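Local coordinates for putative transcription regulator (Lactobacillus plantarum WCFS1, PDB 3COL), which probably binds DNA as a transcription regulator of the TetR family, through an N-terminal helix-turn-helix domain, at residues K11-I22 against K35-N46. Residues are numbered along the deposited sequence; the frame is centred on the assembly and turned at random. Where two conformers were deposited one is given.
Sequences KQVKIQDAVAAI and KVAKRVGIAQSN
Val36 fits as a knob into the hole formed by Ile15, Ala18, Val19 and Ile22, and its two methyls divide the work. CG1 lies anti to the backbone N (chi1 160°) and meets Ile15 CG2 at 3.6 Å, while CG2 packs 3.6 Å from Val19 CG2 and also touches Ile22 CD1. Ala18 suits the place where the backbones come closest: its small CB lets Val40 CG2 approach to 3.6 Å from Ala18 CB. Toward the C-terminal end of segment 11-22, Ile22 runs alongside Arg39 in the opposite sense, its CG1 3.3 Å from Arg39 NE, and the guanidinium turns one face to Ala21 CB. With an alanine at Ile22, Val36 CG2 would probably lose one wall of its hole and the extended Arg39 chain its apolar backing. At the other end Ile42 CD1 meets Ile15 CD1 at 4.0 Å. Gly41, with positive phi, turns the chain out of helix 33-40 toward Ile42; a CB at these backbone angles would press on Val40 O, which calls for glycine. Ala37 O accepts from both Gly41 N and Ile42 N. Helix 11-26 crosses helix 33-40, the first of the helix-turn-helix pair completed by helix 44-48, with local segments at 115°. Beyond them, Leu57 and Val61 of helix 54-67 cover Val19, and Leu57 also touches Ile15; these apolar contacts join the three helices to the one that follows, with an Asp17–Arg64 salt bridge at the edge.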
ATOM      1  N   LYS A  11     -11.849 -27.275 -10.808  0.50 24.23           N
ATOM      2  CA  LYS A  11     -10.592 -27.000 -11.498  0.50 23.78           C
ATOM      3  C   LYS A  11     -10.264 -25.512 -11.544  0.50 23.91           C
ATOM      4  O   LYS A  11      -9.126 -25.114 -11.284  0.50 23.81           O
ATOM      5  CB  LYS A  11     -10.616 -27.560 -12.915  0.50 23.58           C
ATOM      6  CG  LYS A  11      -9.282 -28.094 -13.360  0.50 22.52           C
ATOM      7  CD  LYS A  11      -9.025 -29.475 -12.768  0.50 20.72           C
ATOM      8  CE  LYS A  11      -9.511 -30.561 -13.700  0.50 19.67           C
ATOM      9  NZ  LYS A  11      -8.649 -31.768 -13.630  0.50 18.89           N
ATOM     10  N   GLN A  12     -11.270 -24.705 -11.879  1.00 23.81           N
ATOM     11  CA  GLN A  12     -11.114 -23.251 -11.980  1.00 23.87           C
ATOM     12  C   GLN A  12     -10.575 -22.709 -10.675  1.00 23.05           C
ATOM     13  O   GLN A  12      -9.604 -21.970 -10.669  1.00 22.11           O
ATOM     14  CB  GLN A  12     -12.462 -22.599 -12.288  1.00 24.17           C
ATOM     15  CG  GLN A  12     -12.403 -21.090 -12.469  1.00 25.75           C
ATOM     16  CD  GLN A  12     -13.772 -20.469 -12.766  1.00 25.37           C
ATOM     17  OE1 GLN A  12     -14.801 -20.911 -12.249  1.00 26.02           O
ATOM     18  NE2 GLN A  12     -13.782 -19.452 -13.633  1.00 26.54           N
ATOM     19  N   VAL A  13     -11.204 -23.105  -9.572  1.00 22.32           N
ATOM     20  CA  VAL A  13     -10.790 -22.673  -8.244  1.00 22.57           C
ATOM     21  C   VAL A  13      -9.351 -23.103  -7.929  1.00 21.65           C
ATOM     22  O   VAL A  13      -8.562 -22.292  -7.452  1.00 21.18           O
ATOM     23  CB  VAL A  13     -11.762 -23.181  -7.197  1.00 22.78           C
ATOM     24  CG1 VAL A  13     -11.231 -22.953  -5.775  1.00 24.31           C
ATOM     25  CG2 VAL A  13     -13.125 -22.499  -7.409  1.00 24.79           C
ATOM     26  N   LYS A  14      -9.020 -24.370  -8.197  1.00 20.86           N
ATOM     27  CA  LYS A  14      -7.638 -24.861  -8.067  1.00 20.46           C
ATOM     28  C   LYS A  14      -6.662 -24.019  -8.871  1.00 19.29           C
ATOM     29  O   LYS A  14      -5.558 -23.703  -8.399  1.00 18.80           O
ATOM     30  CB  LYS A  14      -7.521 -26.326  -8.512  1.00 20.76           C
ATOM     31  CG  LYS A  14      -8.142 -27.323  -7.524  1.00 23.74           C
ATOM     32  CD  LYS A  14      -7.318 -27.360  -6.230  1.00 29.44           C
ATOM     33  CE  LYS A  14      -8.105 -27.878  -5.020  1.00 32.20           C
ATOM     34  NZ  LYS A  14      -7.181 -28.133  -3.873  1.00 34.21           N
ATOM     35  N   ILE A  15      -7.065 -23.659 -10.082  1.00 18.10           N
ATOM     36  CA  ILE A  15      -6.235 -22.776 -10.913  1.00 18.38           C
ATOM     37  C   ILE A  15      -6.070 -21.362 -10.364  1.00 17.72           C
ATOM     38  O   ILE A  15      -4.951 -20.842 -10.303  1.00 17.68           O
ATOM     39  CB  ILE A  15      -6.718 -22.761 -12.369  1.00 18.87           C
ATOM     40  CG1 ILE A  15      -6.432 -24.131 -13.032  1.00 19.65           C
ATOM     41  CG2 ILE A  15      -5.994 -21.680 -13.118  1.00 18.23           C
ATOM     42  CD1 ILE A  15      -7.267 -24.415 -14.255  1.00 21.68           C
ATOM     43  N   GLN A  16      -7.177 -20.737  -9.950  1.00 16.61           N
ATOM     44  CA  GLN A  16      -7.110 -19.435  -9.323  1.00 15.89           C
ATOM     45  C   GLN A  16      -6.270 -19.436  -8.030  1.00 15.96           C
ATOM     46  O   GLN A  16      -5.486 -18.522  -7.790  1.00 15.30           O
ATOM     47  CB  GLN A  16      -8.521 -18.961  -9.014  1.00 17.06           C
ATOM     48  CG  GLN A  16      -9.369 -18.674 -10.242  1.00 15.22           C
ATOM     49  CD  GLN A  16     -10.805 -18.342  -9.851  1.00 17.80           C
ATOM     50  OE1 GLN A  16     -11.433 -19.064  -9.095  1.00 19.91           O
ATOM     51  NE2 GLN A  16     -11.308 -17.237 -10.349  1.00 18.23           N
ATOM     52  N   ASP A  17      -6.426 -20.470  -7.207  1.00 15.85           N
ATOM     53  CA  ASP A  17      -5.607 -20.600  -5.993  1.00 15.89           C
ATOM     54  C   ASP A  17      -4.128 -20.671  -6.341  1.00 15.50           C
ATOM     55  O   ASP A  17      -3.307 -20.034  -5.683  1.00 15.53           O
ATOM     56  CB  ASP A  17      -6.011 -21.822  -5.187  1.00 15.21           C
ATOM     57  CG  ASP A  17      -7.316 -21.632  -4.463  1.00 17.33           C
ATOM     58  OD1 ASP A  17      -7.855 -20.488  -4.451  1.00 21.24           O
ATOM     59  OD2 ASP A  17      -7.792 -22.623  -3.878  1.00 20.37           O
ATOM     60  N   ALA A  18      -3.795 -21.443  -7.371  1.00 15.66           N
ATOM     61  CA  ALA A  18      -2.399 -21.528  -7.860  1.00 16.41           C
ATOM     62  C   ALA A  18      -1.819 -20.165  -8.339  1.00 16.59           C
ATOM     63  O   ALA A  18      -0.713 -19.795  -7.971  1.00 17.54           O
ATOM     64  CB  ALA A  18      -2.314 -22.538  -8.962  1.00 15.59           C
ATOM     65  N   VAL A  19      -2.579 -19.427  -9.156  1.00 16.24           N
ATOM     66  CA  VAL A  19      -2.201 -18.063  -9.589  1.00 16.09           C
ATOM     67  C   VAL A  19      -1.965 -17.171  -8.374  1.00 16.55           C
ATOM     68  O   VAL A  19      -0.992 -16.429  -8.339  1.00 16.81           O
ATOM     69  CB  VAL A  19      -3.292 -17.421 -10.522  1.00 16.51           C
ATOM     70  CG1 VAL A  19      -2.974 -15.943 -10.881  1.00 14.86           C
ATOM     71  CG2 VAL A  19      -3.464 -18.255 -11.811  1.00 15.46           C
ATOM     72  N   ALA A  20      -2.861 -17.232  -7.383  1.00 16.07           N
ATOM     73  CA  ALA A  20      -2.787 -16.354  -6.240  1.00 15.37           C
ATOM     74  C   ALA A  20      -1.514 -16.626  -5.416  1.00 15.42           C
ATOM     75  O   ALA A  20      -0.855 -15.682  -4.948  1.00 15.34           O
ATOM     76  CB  ALA A  20      -4.059 -16.465  -5.397  1.00 15.49           C
ATOM     77  N   ALA A  21      -1.164 -17.908  -5.264  1.00 15.33           N
ATOM     78  CA  ALA A  21       0.085 -18.313  -4.596  1.00 15.13           C
ATOM     79  C   ALA A  21       1.334 -17.802  -5.292  1.00 15.44           C
ATOM     80  O   ALA A  21       2.255 -17.329  -4.654  1.00 15.31           O
ATOM     81  CB  ALA A  21       0.153 -19.859  -4.437  1.00 15.09           C
ATOM     82  N   ILE A  22       1.377 -17.941  -6.609  1.00 16.30           N
ATOM     83  CA  ILE A  22       2.495 -17.423  -7.416  1.00 16.52           C
ATOM     84  C   ILE A  22       2.633 -15.897  -7.270  1.00 17.66           C
ATOM     85  O   ILE A  22       3.736 -15.366  -7.042  1.00 17.59           O
ATOM     86  CB  ILE A  22       2.330 -17.810  -8.927  1.00 16.35           C
ATOM     87  CG1 ILE A  22       2.437 -19.330  -9.110  1.00 15.46           C
ATOM     88  CG2 ILE A  22       3.373 -17.074  -9.793  1.00 15.28           C
ATOM     89  CD1 ILE A  22       1.918 -19.823 -10.488  1.00 15.64           C
ATOM     90  N   LYS A  35       3.713 -22.769 -15.170  1.00 20.36           N
ATOM     91  CA  LYS A  35       3.892 -22.767 -13.719  1.00 21.19           C
ATOM     92  C   LYS A  35       2.558 -23.091 -13.014  1.00 20.16           C
ATOM     93  O   LYS A  35       2.516 -23.860 -12.034  1.00 20.85           O
ATOM     94  CB  LYS A  35       4.425 -21.397 -13.291  1.00 21.11           C
ATOM     95  CG  LYS A  35       5.407 -21.424 -12.136  1.00 24.87           C
ATOM     96  CD  LYS A  35       5.788 -19.994 -11.706  1.00 23.67           C
ATOM     97  CE  LYS A  35       7.007 -19.495 -12.482  1.00 27.79           C
ATOM     98  NZ  LYS A  35       7.452 -18.164 -11.943  1.00 29.54           N
ATOM     99  N   VAL A  36       1.466 -22.526 -13.508  1.00 18.49           N
ATOM    100  CA  VAL A  36       0.145 -22.753 -12.896  1.00 18.56           C
ATOM    101  C   VAL A  36      -0.223 -24.229 -13.015  1.00 18.73           C
ATOM    102  O   VAL A  36      -0.639 -24.856 -12.041  1.00 20.44           O
ATOM    103  CB  VAL A  36      -0.959 -21.793 -13.515  1.00 18.87           C
ATOM    104  CG1 VAL A  36      -2.407 -22.306 -13.271  1.00 18.37           C
ATOM    105  CG2 VAL A  36      -0.786 -20.404 -12.980  1.00 16.86           C
ATOM    106  N   ALA A  37      -0.033 -24.790 -14.205  1.00 18.16           N
ATOM    107  CA  ALA A  37      -0.343 -26.178 -14.474  1.00 18.07           C
ATOM    108  C   ALA A  37       0.467 -27.122 -13.585  1.00 18.41           C
ATOM    109  O   ALA A  37      -0.079 -28.098 -13.093  1.00 17.76           O
ATOM    110  CB  ALA A  37      -0.124 -26.497 -15.956  1.00 17.34           C
ATOM    111  N   LYS A  38       1.761 -26.832 -13.396  1.00 18.62           N
ATOM    112  CA  LYS A  38       2.630 -27.635 -12.537  1.00 19.39           C
ATOM    113  C   LYS A  38       2.158 -27.618 -11.072  1.00 19.94           C
ATOM    114  O   LYS A  38       2.101 -28.651 -10.416  1.00 19.39           O
ATOM    115  CB  LYS A  38       4.095 -27.170 -12.659  1.00 20.09           C
ATOM    116  N   ARG A  39       1.769 -26.444 -10.585  1.00 19.90           N
ATOM    117  CA  ARG A  39       1.210 -26.319  -9.246  1.00 20.94           C
ATOM    118  C   ARG A  39      -0.092 -27.110  -9.016  1.00 20.05           C
ATOM    119  O   ARG A  39      -0.256 -27.753  -7.973  1.00 19.57           O
ATOM    120  CB  ARG A  39       0.981 -24.850  -8.904  1.00 20.73           C
ATOM    121  CG  ARG A  39       2.199 -24.178  -8.313  1.00 25.99           C
ATOM    122  CD  ARG A  39       1.893 -22.717  -8.021  1.00 32.10           C
ATOM    123  NE  ARG A  39       3.002 -22.071  -7.322  1.00 37.72           N
ATOM    124  CZ  ARG A  39       3.151 -22.031  -6.003  1.00 39.04           C
ATOM    125  NH1 ARG A  39       2.272 -22.619  -5.191  1.00 39.09           N
ATOM    126  NH2 ARG A  39       4.197 -21.394  -5.503  1.00 42.35           N
ATOM    127  N   VAL A  40      -1.002 -27.047  -9.983  1.00 19.20           N
ATOM    128  CA  VAL A  40      -2.292 -27.715  -9.879  1.00 18.57           C
ATOM    129  C   VAL A  40      -2.133 -29.218 -10.111  1.00 19.46           C
ATOM    130  O   VAL A  40      -2.894 -30.002  -9.558  1.00 20.21           O
ATOM    131  CB  VAL A  40      -3.369 -27.083 -10.816  1.00 18.77           C
ATOM    132  CG1 VAL A  40      -4.705 -27.810 -10.700  1.00 17.67           C
ATOM    133  CG2 VAL A  40      -3.585 -25.616 -10.452  1.00 15.56           C
ATOM    134  N   GLY A  41      -1.131 -29.608 -10.902  1.00 18.87           N
ATOM    135  CA  GLY A  41      -0.925 -30.993 -11.241  1.00 19.26           C
ATOM    136  C   GLY A  41      -1.703 -31.457 -12.459  1.00 19.78           C
ATOM    137  O   GLY A  41      -2.037 -32.647 -12.573  1.00 18.50           O
ATOM    138  N   ILE A  42      -1.972 -30.533 -13.382  1.00 19.62           N
ATOM    139  CA  ILE A  42      -2.665 -30.869 -14.619  1.00 20.16           C
ATOM    140  C   ILE A  42      -1.850 -30.438 -15.840  1.00 20.66           C
ATOM    141  O   ILE A  42      -0.886 -29.686 -15.707  1.00 21.33           O
ATOM    142  CB  ILE A  42      -4.087 -30.214 -14.680  1.00 20.52           C
ATOM    143  CG1 ILE A  42      -4.005 -28.675 -14.518  1.00 21.15           C
ATOM    144  CG2 ILE A  42      -5.021 -30.835 -13.636  1.00 21.49           C
ATOM    145  CD1 ILE A  42      -5.392 -27.966 -14.467  1.00 19.54           C
ATOM    146  N   ALA A  43      -2.255 -30.899 -17.022  1.00 20.42           N
ATOM    147  CA  ALA A  43      -1.687 -30.462 -18.307  1.00 20.73           C
ATOM    148  C   ALA A  43      -1.969 -28.982 -18.593  1.00 20.96           C
ATOM    149  O   ALA A  43      -2.980 -28.438 -18.129  1.00 20.48           O
ATOM    150  CB  ALA A  43      -2.245 -31.315 -19.440  1.00 20.07           C
ATOM    151  N   GLN A  44      -1.084 -28.340 -19.361  1.00 21.52           N
ATOM    152  CA  GLN A  44      -1.304 -26.930 -19.753  1.00 23.13           C
ATOM    153  C   GLN A  44      -2.573 -26.762 -20.591  1.00 22.72           C
ATOM    154  O   GLN A  44      -3.301 -25.754 -20.455  1.00 23.21           O
ATOM    155  CB  GLN A  44      -0.112 -26.399 -20.527  1.00 23.83           C
ATOM    156  CG  GLN A  44       1.136 -26.286 -19.676  1.00 27.45           C
ATOM    157  CD  GLN A  44       2.348 -25.949 -20.499  1.00 32.67           C
ATOM    158  OE1 GLN A  44       3.443 -26.451 -20.249  1.00 32.96           O
ATOM    159  NE2 GLN A  44       2.161 -25.096 -21.500  1.00 35.81           N
ATOM    160  N   SER A  45      -2.823 -27.767 -21.432  1.00 21.92           N
ATOM    161  CA  SER A  45      -4.033 -27.863 -22.235  1.00 21.39           C
ATOM    162  C   SER A  45      -5.280 -27.784 -21.359  1.00 21.06           C
ATOM    163  O   SER A  45      -6.273 -27.193 -21.774  1.00 20.72           O
ATOM    164  CB  SER A  45      -4.047 -29.170 -23.038  1.00 21.96           C
ATOM    165  OG  SER A  45      -4.281 -30.312 -22.222  1.00 20.90           O
ATOM    166  N   ASN A  46      -5.214 -28.388 -20.164  1.00 19.90           N
ATOM    167  CA  ASN A  46      -6.309 -28.326 -19.210  1.00 19.68           C
ATOM    168  C   ASN A  46      -6.524 -26.884 -18.725  1.00 19.06           C
ATOM    169  O   ASN A  46      -7.662 -26.453 -18.497  1.00 19.10           O
ATOM    170  CB  ASN A  46      -6.038 -29.243 -18.007  1.00 19.76           C
ATOM    171  CG  ASN A  46      -7.337 -29.816 -17.373  1.00 20.93           C
ATOM    172  OD1 ASN A  46      -7.299 -30.818 -16.650  1.00 19.99           O
ATOM    173  ND2 ASN A  46      -8.474 -29.177 -17.641  1.00 22.61           N
TER